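Local coordinates for protein tRNA (guanine(26)-N(2))-dimethyltransferase (Pyrococcus horikoshii, PDB 2DUL) that probably dimethylates the N2 amino group of guanine 26 in a number of tRNAs, with S-adenosyl-L-methionine as the methyl donor, at residues His133-Asp138 and Leu151-Arg156; Val203-Ala208 and Leu213-Ile218; Val51-Ala54 and Ile60-Ile63; Glu73-Asp78 and His129-Phe134. All coordinates share one frame; numbering follows the deposited sequence.

Interaction 1: residues His133-Asp138 and Leu151-Arg156; sequences HFIDLD and LRSAKR
Van der Waals packing of Ile135 against the end of the helix at Ser153 and Ala154 forms the buried part of this interface. The delta methyl of Ile135 does all the touching: CD1 lies 3.6 Å from the backbone N of Ala154, 3.7 Å from CB of Ser153 and, in an apolar pair, 4.0 Å from CB of Ala154. With CG1 anti to the carbonyl carbon (chi1 -68°) and an extended chi2, the isoleucine carries this methyl into the bend where Ala154 becomes the first residue to leave helical geometry. Strand 132-137, helix 144-153 and strand 158-164, which is parallel to the first and next to it in the sheet, make a beta-alpha-beta crossover of the class I-like methyltransferase fold, and the contact packs the C-terminal end of the crossover helix onto the first strand. A second, looser packing joins His133 and Lys155, side by side and pointing the same way, with ND1 of His133 4.1 Å from CG of Lys155. Their nitrogens do not meet, His133 NE2 being 5.6 Å from Lys155 NZ. No hydrogen bond crosses between the two segments; Ser153 OG and Lys155 NZ bond instead to carbonyls of the loop leading into strand 132-137, those of Arg128 and Arg130.

Interaction 2: residues Val203-Ala208 and Leu213-Ile218; sequences VIARYA and LGIDVI
Ala205 and Ile215 make the closest apolar contact between helix and strand, CB of Ala205 standing 3.7 Å from CD1 of Ile215. The isoleucine reaches it because CG1 sits between the backbone N and the carbonyl carbon (chi1 64°), while its other branch, CG2, lies 4.4 Å from CB of Ala208. One turn further along the helix, Ala208 faces the start of the strand, its CB 4.4 Å from CB of Leu213. The two small alanine side chains are consistent with the close approach of the axes, those of helix 203-208 and strand 213-217 coming within 7.6 Å at 158°, nearly antiparallel. No direct hydrogen bond joins the segments; a water donates to both Ala205 O, at 2.8 Å, and Leu213 O, at 2.9 Å, and so bridges two carbonyls that could not bond each other. Farther out, Ile215 also packs on Leu233 of strand 226-235, its N is bonded to Thr243 OG1, and Gly214 and Asp216 pair through their backbones with Lys234 and Lys232. Ile204 meets Val231. The chain reverses after helix 192-209, which packs on the face of strands 213-223 and 226-235, the antiparallel pair that ends the sheet as in class I methyltransferases.

Interaction 3: residues Val51-Ala54 and Ile60-Ile63; sequences VLDA and IRGI
The carboxylate of Asp53 and the guanidinium of Arg61 are turned 70° apart, with Asp53 OD1 near the plane of the guanidinium at its edge. The charged atoms remain beyond salt-bridge range, Asp53 OD1 lying 4.2 Å from Arg61 NE. It is the aliphatic part of the arginine that meets the acid: Arg61 CB is 3.3 Å from Asp53 OD2, and CD is 3.6 Å from OD1. Asp53 CG, anti to the backbone N (chi1 173°), sends the carboxylate out toward the helix, where Gly62 N, above the carboxylate plane, donates to OD2 at 2.9 Å in a bent bond (140°). A water spans the same gap, donating to OD2 at 2.6 Å and accepting from Arg61 N at 2.8 Å, so the acid engages two consecutive amides of the first helical turn. An asparagine here would probably weaken this grip on the helix start by removing the negative charge that faces its amides. The arginine chain, bent at chi3, carries the guanidinium past the acid to salt bridges with Asp136 and Asp138; Arg61 is a predicted S-adenosyl-L-methionine-binding residue. Asp53 closes strand 50-53, between strands 73-78 and 132-137, and helix 60-68 then leads into strand 73-78 to complete a beta-alpha-beta unit, its Ile60 and Ile63 resting on strand 11-15.

Interaction 4: residues Glu73-Asp78 and His129-Phe134; sequences EVWLND and HRYFHF
Strand 73-78 and the chain entering strand 132-137 share no backbone hydrogen bond, their closest CA atoms, those of Glu73 and Phe132, being 9.4 Å apart, so long side chains close the gap. Glu73 OE2 accepts two hydrogen bonds. Tyr131 OH donates to its syn lone pair at 2.5 Å, and Trp75 NE1 reaches its anti side at 2.6 Å, almost straight (171°) and in the indole plane. The two bonds on one oxygen are likely to hold the carboxylate and limit rotation of the indole. Phe132 turns its edge to the face of Trp75 in a T-shaped pair, planes at 87°, with CE2 of Phe132 3.6 Å from Trp75 CD1. Having CG anti to the carbonyl carbon (chi1 -58°) swings the phenyl toward the tryptophan. Tyr131 approaches the indole obliquely, its CE1 3.8 Å from Trp75 NE1. A leucine in place of Trp75 would probably leave Glu73 OE2 without its indole donor and open a gap beside the Phe132 edge. Ile50 of the intervening strand 50-53 touches Tyr131 and Phe132, and Leu52 touches Trp75, as does Leu124 of helix 121-127. The arrangement is an aromatic cluster bridging across a central strand on one face of the Rossmann-like methyltransferase sheet.

All four contacts involve one mixed sheet, in which strand 50-53 lies between 73-78 and 132-137, while 213-223 forms an outer edge. Along the chain, interaction 3 comes first; interaction 4 closes at the strand where interaction 1 begins, the two sharing His133 and Phe134, and interaction 2 follows. Interactions 1, 3 and 4 have centres 7 to 12 Å apart. Interaction 2, toward the outer end of the sheet, is centred 12 Å from interaction 1 but 19 and 22 Å from interactions 4 and 3; Leu151 packs on its Tyr207 and Ala208. Strand 132-137 thus carries the Ile135 packing of interaction 1 and, one residue on, a salt-bridge partner for Arg61 of interaction 3, at the predicted S-adenosyl-L-methionine site.

Interaction 1: residues His133-Asp138 and Leu151-Arg156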
loop_
_atom_site.group_PDB
_atom_site.type_symbol
_atom_site.label_atom_id
_atom_site.label_comp_id
_atom_site.label_asym_id
_atom_site.label_seq_id
_atom_site.Cartn_x
_atom_site.Cartn_y
_atom_site.Cartn_z
ATOM N N HIS A 133 6.167 -14.594 7.132
ATOM C CA HIS A 133 7.103 -13.971 6.204
ATOM C C HIS A 133 6.378 -12.803 5.538
ATOM O O HIS A 133 6.999 -11.862 5.054
ATOM C CB HIS A 133 7.551 -14.979 5.139
ATOM C CG HIS A 133 8.384 -16.097 5.681
ATOM N ND1 HIS A 133 9.640 -15.895 6.216
ATOM C CD2 HIS A 133 8.136 -17.423 5.794
ATOM C CE1 HIS A 133 10.129 -17.049 6.635
ATOM N NE2 HIS A 133 9.236 -17.992 6.391
ATOM N N PHE A 134 5.051 -12.880 5.506
ATOM C CA PHE A 134 4.249 -11.817 4.913
ATOM C C PHE A 134 2.875 -11.765 5.555
ATOM O O PHE A 134 2.235 -12.794 5.764
ATOM C CB PHE A 134 4.085 -12.018 3.398
ATOM C CG PHE A 134 3.099 -11.060 2.755
ATOM C CD1 PHE A 134 3.336 -9.686 2.746
ATOM C CD2 PHE A 134 1.923 -11.534 2.179
ATOM C CE1 PHE A 134 2.410 -8.796 2.172
ATOM C CE2 PHE A 134 0.993 -10.652 1.602
ATOM C CZ PHE A 134 1.238 -9.282 1.600
ATOM N N ILE A 135 2.439 -10.557 5.886
ATOM C CA ILE A 135 1.121 -10.350 6.469
ATOM C C ILE A 135 0.448 -9.277 5.627
ATOM O O ILE A 135 1.051 -8.244 5.340
ATOM C CB ILE A 135 1.195 -9.853 7.941
ATOM C CG1 ILE A 135 1.741 -10.957 8.851
ATOM C CG2 ILE A 135 -0.200 -9.428 8.417
ATOM C CD1 ILE A 135 1.857 -10.546 10.322
ATOM N N ASP A 136 -0.786 -9.531 5.214
ATOM C CA ASP A 136 -1.532 -8.558 4.428
ATOM C C ASP A 136 -2.708 -8.072 5.277
ATOM O O ASP A 136 -3.600 -8.841 5.621
ATOM C CB ASP A 136 -2.032 -9.186 3.121
ATOM C CG ASP A 136 -2.448 -8.141 2.090
ATOM O OD1 ASP A 136 -2.590 -8.498 0.900
ATOM O OD2 ASP A 136 -2.627 -6.962 2.467
ATOM N N LEU A 137 -2.669 -6.794 5.636
ATOM C CA LEU A 137 -3.705 -6.164 6.445
ATOM C C LEU A 137 -4.612 -5.360 5.535
ATOM O O LEU A 137 -4.213 -4.303 5.038
ATOM C CB LEU A 137 -3.086 -5.212 7.471
ATOM C CG LEU A 137 -2.254 -5.775 8.617
ATOM C CD1 LEU A 137 -1.854 -4.625 9.550
ATOM C CD2 LEU A 137 -3.074 -6.821 9.378
ATOM N N ASP A 138 -5.827 -5.852 5.332
ATOM C CA ASP A 138 -6.796 -5.186 4.466
ATOM C C ASP A 138 -8.144 -5.108 5.173
ATOM O O ASP A 138 -9.057 -5.871 4.864
ATOM C CB ASP A 138 -6.940 -5.978 3.163
ATOM C CG ASP A 138 -7.743 -5.236 2.114
ATOM O OD1 ASP A 138 -7.287 -4.159 1.674
ATOM O OD2 ASP A 138 -8.828 -5.729 1.731
ATOM N N LEU A 151 3.229 -5.895 13.493
ATOM C CA LEU A 151 4.659 -5.620 13.551
ATOM C C LEU A 151 5.399 -6.574 14.484
ATOM O O LEU A 151 6.629 -6.648 14.450
ATOM C CB LEU A 151 4.903 -4.168 13.972
ATOM C CG LEU A 151 4.674 -3.149 12.855
ATOM C CD1 LEU A 151 4.638 -1.736 13.424
ATOM C CD2 LEU A 151 5.791 -3.285 11.814
ATOM N N ARG A 152 4.651 -7.299 15.315
ATOM C CA ARG A 152 5.239 -8.277 16.226
ATOM C C ARG A 152 5.044 -9.700 15.684
ATOM O O ARG A 152 5.832 -10.596 15.982
ATOM C CB ARG A 152 4.612 -8.164 17.626
ATOM C CG ARG A 152 5.183 -7.037 18.483
ATOM C CD ARG A 152 4.532 -6.964 19.865
ATOM N NE ARG A 152 3.297 -6.183 19.840
ATOM C CZ ARG A 152 2.074 -6.686 19.957
ATOM N NH1 ARG A 152 1.890 -7.990 20.117
ATOM N NH2 ARG A 152 1.025 -5.878 19.889
ATOM N N SER A 153 3.998 -9.891 14.883
ATOM C CA SER A 153 3.676 -11.193 14.296
ATOM C C SER A 153 4.524 -11.523 13.056
ATOM O O SER A 153 4.815 -12.692 12.786
ATOM C CB SER A 153 2.189 -11.237 13.926
ATOM O OG SER A 153 1.796 -12.530 13.482
ATOM N N ALA A 154 4.904 -10.504 12.292
ATOM C CA ALA A 154 5.739 -10.724 11.113
ATOM C C ALA A 154 7.157 -11.014 11.612
ATOM O O ALA A 154 7.507 -10.612 12.716
ATOM C CB ALA A 154 5.752 -9.475 10.236
ATOM N N LYS A 155 7.955 -11.721 10.811
ATOM C CA LYS A 155 9.355 -12.005 11.168
ATOM C C LYS A 155 10.067 -10.647 11.199
ATOM O O LYS A 155 9.558 -9.674 10.646
ATOM C CB LYS A 155 10.031 -12.875 10.101
ATOM C CG LYS A 155 9.484 -14.287 9.938
ATOM C CD LYS A 155 9.915 -15.185 11.078
ATOM C CE LYS A 155 9.574 -16.639 10.787
ATOM N NZ LYS A 155 9.897 -17.516 11.942
ATOM N N ARG A 156 11.245 -10.587 11.820
ATOM C CA ARG A 156 11.996 -9.335 11.912
ATOM C C ARG A 156 12.505 -8.855 10.547
ATOM O O ARG A 156 12.937 -7.709 10.393
ATOM C CB ARG A 156 13.153 -9.493 12.913
ATOM C CG ARG A 156 12.672 -9.761 14.346
ATOM C CD ARG A 156 13.829 -9.826 15.344
ATOM N NE ARG A 156 14.527 -8.547 15.425
ATOM C CZ ARG A 156 14.073 -7.471 16.064
ATOM N NH1 ARG A 156 12.911 -7.500 16.708
ATOM N NH2 ARG A 156 14.772 -6.347 16.024
#

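Interaction 2: residues Val203-Ala208 and Leu213-Ile218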
loop_
_atom_site.group_PDB
_atom_site.type_symbol
_atom_site.label_atom_id
_atom_site.label_comp_id
_atom_site.label_asym_id
_atom_site.label_seq_id
_atom_site.Cartn_x
_atom_site.Cartn_y
_atom_site.Cartn_z
ATOM N N VAL A 203 3.812 6.181 9.460
ATOM C CA VAL A 203 3.299 5.646 10.720
ATOM C C VAL A 203 3.785 4.209 10.940
ATOM O O VAL A 203 4.043 3.796 12.073
ATOM C CB VAL A 203 1.743 5.705 10.779
ATOM C CG1 VAL A 203 1.132 4.618 9.912
ATOM C CG2 VAL A 203 1.277 5.588 12.240
ATOM N N ILE A 204 3.925 3.458 9.853
ATOM C CA ILE A 204 4.420 2.089 9.944
ATOM C C ILE A 204 5.867 2.155 10.445
ATOM O O ILE A 204 6.262 1.399 11.336
ATOM C CB ILE A 204 4.405 1.379 8.568
ATOM C CG1 ILE A 204 2.965 1.219 8.076
ATOM C CG2 ILE A 204 5.065 0.001 8.682
ATOM C CD1 ILE A 204 2.863 0.695 6.655
ATOM N N ALA A 205 6.640 3.075 9.874
ATOM C CA ALA A 205 8.037 3.251 10.264
ATOM C C ALA A 205 8.155 3.639 11.737
ATOM O O ALA A 205 9.010 3.126 12.457
ATOM C CB ALA A 205 8.696 4.320 9.388
ATOM N N ARG A 206 7.302 4.555 12.181
ATOM C CA ARG A 206 7.342 5.005 13.569
ATOM C C ARG A 206 6.954 3.905 14.551
ATOM O O ARG A 206 7.625 3.737 15.564
ATOM C CB ARG A 206 6.457 6.245 13.763
ATOM C CG ARG A 206 7.091 7.527 13.199
ATOM C CD ARG A 206 6.215 8.749 13.428
ATOM N NE ARG A 206 5.029 8.706 12.580
ATOM C CZ ARG A 206 3.890 9.334 12.850
ATOM N NH1 ARG A 206 3.775 10.059 13.953
ATOM N NH2 ARG A 206 2.865 9.229 12.015
ATOM N N TYR A 207 5.899 3.143 14.256
ATOM C CA TYR A 207 5.493 2.056 15.155
ATOM C C TYR A 207 6.526 0.930 15.197
ATOM O O TYR A 207 6.679 0.251 16.221
ATOM C CB TYR A 207 4.150 1.452 14.730
ATOM C CG TYR A 207 2.932 2.104 15.353
ATOM C CD1 TYR A 207 2.611 3.432 15.082
ATOM C CD2 TYR A 207 2.108 1.391 16.230
ATOM C CE1 TYR A 207 1.499 4.045 15.668
ATOM C CE2 TYR A 207 0.996 1.991 16.824
ATOM C CZ TYR A 207 0.699 3.314 16.540
ATOM O OH TYR A 207 -0.386 3.918 17.130
ATOM N N ALA A 208 7.229 0.730 14.088
ATOM C CA ALA A 208 8.215 -0.347 13.997
ATOM C C ALA A 208 9.498 -0.106 14.786
ATOM O O ALA A 208 10.114 -1.055 15.282
ATOM C CB ALA A 208 8.565 -0.606 12.530
ATOM N N LEU A 213 13.433 -2.221 14.717
ATOM C CA LEU A 213 13.223 -2.613 13.330
ATOM C C LEU A 213 13.128 -1.360 12.480
ATOM O O LEU A 213 12.597 -0.343 12.922
ATOM C CB LEU A 213 11.911 -3.385 13.171
ATOM C CG LEU A 213 11.755 -4.742 13.848
ATOM C CD1 LEU A 213 10.309 -5.207 13.681
ATOM C CD2 LEU A 213 12.741 -5.751 13.236
ATOM N N GLY A 214 13.654 -1.436 11.266
ATOM C CA GLY A 214 13.564 -0.319 10.347
ATOM C C GLY A 214 12.732 -0.834 9.187
ATOM O O GLY A 214 12.237 -1.960 9.243
ATOM N N ILE A 215 12.552 -0.027 8.150
ATOM C CA ILE A 215 11.804 -0.479 6.989
ATOM C C ILE A 215 12.392 0.052 5.693
ATOM O O ILE A 215 13.076 1.079 5.668
ATOM C CB ILE A 215 10.305 -0.029 7.007
ATOM C CG1 ILE A 215 10.217 1.499 6.928
ATOM C CG2 ILE A 215 9.597 -0.568 8.246
ATOM C CD1 ILE A 215 8.833 2.026 6.545
ATOM N N ASP A 216 12.124 -0.688 4.623
ATOM C CA ASP A 216 12.508 -0.312 3.274
ATOM C C ASP A 216 11.179 -0.419 2.543
ATOM O O ASP A 216 10.471 -1.421 2.689
ATOM C CB ASP A 216 13.489 -1.305 2.651
ATOM C CG ASP A 216 14.936 -0.964 2.948
ATOM O OD1 ASP A 216 15.225 0.209 3.260
ATOM O OD2 ASP A 216 15.786 -1.872 2.851
ATOM N N VAL A 217 10.813 0.605 1.785
ATOM C CA VAL A 217 9.556 0.543 1.061
ATOM C C VAL A 217 9.744 -0.277 -0.212
ATOM O O VAL A 217 10.654 -0.021 -0.995
ATOM C CB VAL A 217 9.051 1.945 0.681
ATOM C CG1 VAL A 217 7.755 1.831 -0.115
ATOM C CG2 VAL A 217 8.826 2.773 1.933
ATOM N N ILE A 218 8.895 -1.283 -0.396
ATOM C CA ILE A 218 8.958 -2.111 -1.586
ATOM C C ILE A 218 8.112 -1.422 -2.651
ATOM O O ILE A 218 8.549 -1.211 -3.784
ATOM C CB ILE A 218 8.384 -3.513 -1.318
ATOM C CG1 ILE A 218 9.257 -4.240 -0.287
ATOM C CG2 ILE A 218 8.301 -4.301 -2.619
ATOM C CD1 ILE A 218 8.625 -5.506 0.271
HETATM O O HOH W 1 11.469 2.058 11.795
#

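Interaction 3: residues Val51-Ala54 and Ile60-Ile63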
loop_
_atom_site.group_PDB
_atom_site.type_symbol
_atom_site.label_atom_id
_atom_site.label_comp_id
_atom_site.label_asym_id
_atom_site.label_seq_id
_atom_site.Cartn_x
_atom_site.Cartn_y
_atom_site.Cartn_z
ATOM N N VAL A 51 2.406 -17.067 4.944
ATOM C CA VAL A 51 1.680 -15.812 4.799
ATOM C C VAL A 51 0.340 -15.776 5.521
ATOM O O VAL A 51 -0.267 -16.811 5.786
ATOM C CB VAL A 51 1.458 -15.506 3.312
ATOM C CG1 VAL A 51 2.800 -15.543 2.576
ATOM C CG2 VAL A 51 0.497 -16.526 2.703
ATOM N N LEU A 52 -0.113 -14.565 5.830
ATOM C CA LEU A 52 -1.373 -14.368 6.525
ATOM C C LEU A 52 -2.313 -13.377 5.835
ATOM O O LEU A 52 -1.911 -12.266 5.471
ATOM C CB LEU A 52 -1.109 -13.869 7.955
ATOM C CG LEU A 52 -2.337 -13.354 8.720
ATOM C CD1 LEU A 52 -3.285 -14.514 9.007
ATOM C CD2 LEU A 52 -1.903 -12.685 10.024
ATOM N N ASP A 53 -3.560 -13.802 5.656
ATOM C CA ASP A 53 -4.623 -12.966 5.098
ATOM C C ASP A 53 -5.385 -12.666 6.399
ATOM O O ASP A 53 -6.261 -13.428 6.808
ATOM C CB ASP A 53 -5.477 -13.784 4.117
ATOM C CG ASP A 53 -6.699 -13.025 3.619
ATOM O OD1 ASP A 53 -6.821 -11.817 3.908
ATOM O OD2 ASP A 53 -7.538 -13.642 2.927
ATOM N N ALA A 54 -5.004 -11.570 7.055
ATOM C CA ALA A 54 -5.545 -11.169 8.362
ATOM C C ALA A 54 -7.045 -10.957 8.539
ATOM O O ALA A 54 -7.602 -11.327 9.575
ATOM C CB ALA A 54 -4.793 -9.925 8.866
ATOM N N ILE A 60 -11.071 -14.911 -0.328
ATOM C CA ILE A 60 -10.507 -14.733 -1.664
ATOM C C ILE A 60 -9.014 -14.413 -1.714
ATOM O O ILE A 60 -8.289 -14.973 -2.538
ATOM C CB ILE A 60 -11.277 -13.640 -2.462
ATOM C CG1 ILE A 60 -10.677 -13.494 -3.864
ATOM C CG2 ILE A 60 -11.220 -12.307 -1.731
ATOM C CD1 ILE A 60 -10.773 -14.752 -4.713
ATOM N N ARG A 61 -8.548 -13.525 -0.842
ATOM C CA ARG A 61 -7.133 -13.152 -0.855
ATOM C C ARG A 61 -6.230 -14.346 -0.557
ATOM O O ARG A 61 -5.333 -14.652 -1.339
ATOM C CB ARG A 61 -6.865 -12.024 0.149
ATOM C CG ARG A 61 -5.492 -11.377 0.021
ATOM C CD ARG A 61 -5.338 -10.216 1.000
ATOM N NE ARG A 61 -6.319 -9.160 0.759
ATOM C CZ ARG A 61 -6.123 -8.110 -0.033
ATOM N NH1 ARG A 61 -7.088 -7.217 -0.184
ATOM N NH2 ARG A 61 -4.961 -7.936 -0.656
ATOM N N GLY A 62 -6.474 -15.013 0.568
ATOM C CA GLY A 62 -5.673 -16.167 0.938
ATOM C C GLY A 62 -5.766 -17.303 -0.072
ATOM O O GLY A 62 -4.776 -17.980 -0.350
ATOM N N ILE A 63 -6.955 -17.524 -0.621
ATOM C CA ILE A 63 -7.129 -18.583 -1.609
ATOM C C ILE A 63 -6.280 -18.283 -2.843
ATOM O O ILE A 63 -5.633 -19.178 -3.391
ATOM C CB ILE A 63 -8.617 -18.736 -2.003
ATOM C CG1 ILE A 63 -9.387 -19.359 -0.835
ATOM C CG2 ILE A 63 -8.749 -19.612 -3.250
ATOM C CD1 ILE A 63 -10.894 -19.251 -0.956
HETATM O O HOH W 2 -9.489 -12.476 1.626
#

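Interaction 4: residues Glu73-Asp78 and His129-Phe134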
loop_
_atom_site.group_PDB
_atom_site.type_symbol
_atom_site.label_atom_id
_atom_site.label_comp_id
_atom_site.label_asym_id
_atom_site.label_seq_id
_atom_site.Cartn_x
_atom_site.Cartn_y
_atom_site.Cartn_z
ATOM N N GLU A 73 2.461 -22.034 3.233
ATOM C CA GLU A 73 1.514 -22.108 4.336
ATOM C C GLU A 73 0.722 -20.809 4.323
ATOM O O GLU A 73 1.291 -19.723 4.470
ATOM C CB GLU A 73 2.257 -22.258 5.667
ATOM C CG GLU A 73 1.353 -22.578 6.847
ATOM C CD GLU A 73 2.126 -22.787 8.140
ATOM O OE1 GLU A 73 2.940 -23.736 8.216
ATOM O OE2 GLU A 73 1.920 -22.000 9.083
ATOM N N VAL A 74 -0.588 -20.923 4.134
ATOM C CA VAL A 74 -1.448 -19.748 4.066
ATOM C C VAL A 74 -2.501 -19.748 5.159
ATOM O O VAL A 74 -3.270 -20.700 5.291
ATOM C CB VAL A 74 -2.168 -19.670 2.696
ATOM C CG1 VAL A 74 -2.966 -18.369 2.596
ATOM C CG2 VAL A 74 -1.146 -19.776 1.564
ATOM N N TRP A 75 -2.526 -18.675 5.943
ATOM C CA TRP A 75 -3.500 -18.534 7.014
ATOM C C TRP A 75 -4.587 -17.543 6.602
ATOM O O TRP A 75 -4.301 -16.470 6.066
ATOM C CB TRP A 75 -2.827 -18.039 8.298
ATOM C CG TRP A 75 -1.921 -19.044 8.941
ATOM C CD1 TRP A 75 -0.838 -19.650 8.376
ATOM C CD2 TRP A 75 -2.004 -19.537 10.284
ATOM N NE1 TRP A 75 -0.239 -20.488 9.284
ATOM C CE2 TRP A 75 -0.933 -20.438 10.463
ATOM C CE3 TRP A 75 -2.878 -19.304 11.354
ATOM C CZ2 TRP A 75 -0.708 -21.109 11.672
ATOM C CZ3 TRP A 75 -2.658 -19.970 12.558
ATOM C CH2 TRP A 75 -1.578 -20.864 12.705
ATOM N N LEU A 76 -5.832 -17.924 6.845
ATOM C CA LEU A 76 -6.979 -17.082 6.542
ATOM C C LEU A 76 -7.676 -16.845 7.871
ATOM O O LEU A 76 -7.941 -17.791 8.610
ATOM C CB LEU A 76 -7.939 -17.790 5.585
ATOM C CG LEU A 76 -7.462 -18.121 4.169
ATOM C CD1 LEU A 76 -6.564 -19.342 4.205
ATOM C CD2 LEU A 76 -8.674 -18.398 3.287
ATOM N N ASN A 77 -7.979 -15.592 8.182
ATOM C CA ASN A 77 -8.626 -15.294 9.450
ATOM C C ASN A 77 -9.756 -14.278 9.352
ATOM O O ASN A 77 -9.713 -13.365 8.537
ATOM C CB ASN A 77 -7.593 -14.764 10.448
ATOM C CG ASN A 77 -8.216 -14.375 11.782
ATOM O OD1 ASN A 77 -8.505 -15.230 12.621
ATOM N ND2 ASN A 77 -8.439 -13.077 11.975
ATOM N N ASP A 78 -10.765 -14.452 10.200
ATOM C CA ASP A 78 -11.885 -13.519 10.278
ATOM C C ASP A 78 -12.614 -13.739 11.598
ATOM O O ASP A 78 -12.797 -14.874 12.043
ATOM C CB ASP A 78 -12.861 -13.698 9.114
ATOM C CG ASP A 78 -13.685 -12.442 8.859
ATOM O OD1 ASP A 78 -13.382 -11.717 7.888
ATOM O OD2 ASP A 78 -14.621 -12.168 9.642
ATOM N N HIS A 129 3.727 -15.017 17.196
ATOM C CA HIS A 129 4.790 -14.029 17.340
ATOM C C HIS A 129 5.969 -14.339 16.417
ATOM O O HIS A 129 6.439 -15.477 16.376
ATOM C CB HIS A 129 5.247 -14.016 18.804
ATOM C CG HIS A 129 6.260 -12.963 19.120
ATOM N ND1 HIS A 129 5.994 -11.615 19.011
ATOM C CD2 HIS A 129 7.539 -13.060 19.555
ATOM C CE1 HIS A 129 7.064 -10.927 19.365
ATOM N NE2 HIS A 129 8.016 -11.779 19.700
ATOM N N ARG A 130 6.434 -13.331 15.674
ATOM C CA ARG A 130 7.569 -13.494 14.759
ATOM C C ARG A 130 7.415 -14.795 13.979
ATOM O O ARG A 130 8.306 -15.647 13.983
ATOM C CB ARG A 130 8.879 -13.524 15.556
ATOM C CG ARG A 130 9.129 -12.264 16.375
ATOM C CD ARG A 130 9.240 -11.047 15.470
ATOM N NE ARG A 130 9.277 -9.807 16.237
ATOM C CZ ARG A 130 8.969 -8.618 15.736
ATOM N NH1 ARG A 130 9.028 -7.541 16.508
ATOM N NH2 ARG A 130 8.596 -8.510 14.462
ATOM N N TYR A 131 6.289 -14.927 13.285
ATOM C CA TYR A 131 5.984 -16.151 12.558
ATOM C C TYR A 131 5.795 -16.042 11.049
ATOM O O TYR A 131 6.231 -16.920 10.307
ATOM C CB TYR A 131 4.731 -16.769 13.185
ATOM C CG TYR A 131 4.346 -18.125 12.642
ATOM C CD1 TYR A 131 3.306 -18.263 11.716
ATOM C CD2 TYR A 131 5.011 -19.276 13.063
ATOM C CE1 TYR A 131 2.940 -19.521 11.227
ATOM C CE2 TYR A 131 4.654 -20.532 12.585
ATOM C CZ TYR A 131 3.618 -20.649 11.668
ATOM O OH TYR A 131 3.264 -21.889 11.194
ATOM N N PHE A 132 5.145 -14.976 10.592
ATOM C CA PHE A 132 4.880 -14.823 9.165
ATOM C C PHE A 132 5.923 -14.087 8.339
ATOM O O PHE A 132 6.480 -13.082 8.774
ATOM C CB PHE A 132 3.525 -14.131 8.952
ATOM C CG PHE A 132 2.368 -14.862 9.566
ATOM C CD1 PHE A 132 1.881 -14.494 10.816
ATOM C CD2 PHE A 132 1.787 -15.940 8.906
ATOM C CE1 PHE A 132 0.829 -15.195 11.407
ATOM C CE2 PHE A 132 0.735 -16.650 9.485
ATOM C CZ PHE A 132 0.256 -16.278 10.739
ATOM N N HIS A 133 6.167 -14.594 7.132
ATOM C CA HIS A 133 7.103 -13.971 6.204
ATOM C C HIS A 133 6.378 -12.803 5.538
ATOM O O HIS A 133 6.999 -11.862 5.054
ATOM C CB HIS A 133 7.551 -14.979 5.139
ATOM C CG HIS A 133 8.384 -16.097 5.681
ATOM N ND1 HIS A 133 9.640 -15.895 6.216
ATOM C CD2 HIS A 133 8.136 -17.423 5.794
ATOM C CE1 HIS A 133 10.129 -17.049 6.635
ATOM N NE2 HIS A 133 9.236 -17.992 6.391
ATOM N N PHE A 134 5.051 -12.880 5.506
ATOM C CA PHE A 134 4.249 -11.817 4.913
ATOM C C PHE A 134 2.875 -11.765 5.555
ATOM O O PHE A 134 2.235 -12.794 5.764
ATOM C CB PHE A 134 4.085 -12.018 3.398
ATOM C CG PHE A 134 3.099 -11.060 2.755
ATOM C CD1 PHE A 134 3.336 -9.686 2.746
ATOM C CD2 PHE A 134 1.923 -11.534 2.179
ATOM C CE1 PHE A 134 2.410 -8.796 2.172
ATOM C CE2 PHE A 134 0.993 -10.652 1.602
ATOM C CZ PHE A 134 1.238 -9.282 1.600
#